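Local coordinates for protein aspartate-semialdehyde dehydrogenase (Thermus thermophilus, PDB 2YV3) that probably catalyses the NADPH-dependent reductive dephosphorylation of L-aspartyl-4-phosphate to L-aspartate-semialdehyde, a step toward lysine, methionine and threonine, at residues Lys260-Pro263 and Gly264-Val267. Sequence-based numbering, arbitrary orientation.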
loop_
_atom_site.group_PDB
_atom_site.type_symbol
_atom_site.label_atom_id
_atom_site.label_comp_id
_atom_site.label_asym_id
_atom_site.label_seq_id
_atom_site.Cartn_x
_atom_site.Cartn_y
_atom_site.Cartn_z
ATOM N N LYS A 260 -0.215 15.653 18.964
ATOM C CA LYS A 260 0.199 15.182 20.281
ATOM C C LYS A 260 -0.838 15.421 21.380
ATOM O O LYS A 260 -0.683 14.917 22.498
ATOM C CB LYS A 260 1.527 15.825 20.684
ATOM C CG LYS A 260 2.762 14.993 20.363
ATOM C CD LYS A 260 2.900 13.836 21.326
ATOM C CE LYS A 260 4.301 13.226 21.293
ATOM N NZ LYS A 260 4.673 12.586 19.982
ATOM N N GLU A 261 -1.900 16.158 21.058
ATOM C CA GLU A 261 -2.956 16.446 22.026
ATOM C C GLU A 261 -4.287 15.753 21.776
ATOM O O GLU A 261 -5.058 15.522 22.705
ATOM C CB GLU A 261 -3.201 17.946 22.095
ATOM C CG GLU A 261 -2.079 18.683 22.760
ATOM C CD GLU A 261 -1.688 17.996 24.035
ATOM O OE1 GLU A 261 -2.610 17.655 24.819
ATOM O OE2 GLU A 261 -0.472 17.790 24.250
ATOM N N ALA A 262 -4.562 15.426 20.521
ATOM C CA ALA A 262 -5.812 14.769 20.159
ATOM C C ALA A 262 -6.044 13.469 20.933
ATOM O O ALA A 262 -5.098 12.744 21.267
ATOM C CB ALA A 262 -5.839 14.495 18.654
ATOM N N PRO A 263 -7.318 13.161 21.235
ATOM C CA PRO A 263 -7.605 11.927 21.973
ATOM C C PRO A 263 -7.522 10.694 21.076
ATOM O O PRO A 263 -7.592 10.795 19.849
ATOM C CB PRO A 263 -9.006 12.171 22.521
ATOM C CG PRO A 263 -9.626 13.066 21.485
ATOM C CD PRO A 263 -8.521 14.005 21.106
ATOM N N GLY A 264 -7.351 9.539 21.700
ATOM C CA GLY A 264 -7.265 8.296 20.962
ATOM C C GLY A 264 -6.458 8.335 19.680
ATOM O O GLY A 264 -6.879 7.747 18.672
ATOM N N VAL A 265 -5.303 8.997 19.704
ATOM C CA VAL A 265 -4.472 9.086 18.512
ATOM C C VAL A 265 -2.981 9.124 18.842
ATOM O O VAL A 265 -2.306 10.148 18.686
ATOM C CB VAL A 265 -4.855 10.330 17.680
ATOM C CG1 VAL A 265 -4.758 11.550 18.540
ATOM C CG2 VAL A 265 -3.956 10.460 16.450
ATOM N N GLU A 266 -2.464 7.992 19.292
ATOM C CA GLU A 266 -1.057 7.897 19.641
ATOM C C GLU A 266 -0.196 8.423 18.508
ATOM O O GLU A 266 -0.292 7.967 17.379
ATOM C CB GLU A 266 -0.688 6.439 19.934
ATOM C CG GLU A 266 0.763 6.212 20.316
ATOM C CD GLU A 266 1.020 4.778 20.749
ATOM O OE1 GLU A 266 0.900 3.861 19.903
ATOM O OE2 GLU A 266 1.336 4.564 21.942
ATOM N N VAL A 267 0.618 9.420 18.799
ATOM C CA VAL A 267 1.515 9.943 17.793
ATOM C C VAL A 267 2.722 9.030 17.895
ATOM O O VAL A 267 3.208 8.754 18.986
ATOM C CB VAL A 267 1.913 11.424 18.071
ATOM C CG1 VAL A 267 3.363 11.680 17.670
ATOM C CG2 VAL A 267 1.021 12.345 17.268
#
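The loop that leaves helix 252-259 doubles back on itself here, bringing Lys260 over Val267 and Ala262 beside Val265, the latter pair modelled too tightly to be read in detail. The runs 260-263 and 264-267 point in nearly opposite directions, 166° apart, and at their open end the CA atoms of Lys260 and Val267 are 5.9 Å from each other. No hydrogen bond joins the two limbs, so this is a reversal without a ladder between its sides. Pro263 and Gly264 make the bend: the glycine has positive phi, a conformation that favours a residue with no side chain. Just past it, the amide N of Val265 comes within 2.9 Å of Pro263 O, but at a poor angle for bonding.

The reversal belongs to the dimerisation domain, on the side of its mixed sheet where strand 288-295 forms one edge within the chain. Val265, the buried residue of the turn, faces back toward the preceding limb, with CB 3.5 Å from Pro263 O, and its side chain packs on Val288 and Val290 of the edge strand. At the mouth of the turn the Lys260 side chain starts away from the other limb, then bends at chi2 (-75°) and again at chi4, which lays the chain across Val267 at about a right angle; the modelled position of its ammonium end is doubtful. The methylene Lys260 CE stands 4.0 Å from Val267 CG1, and Val267 CG2 is 3.9 Å from Lys260 N. At the bend, Pro263 rests on Glu107, whereas Glu266, whose side chain leaves the backbone away from the other limb, makes a salt bridge with Lys285.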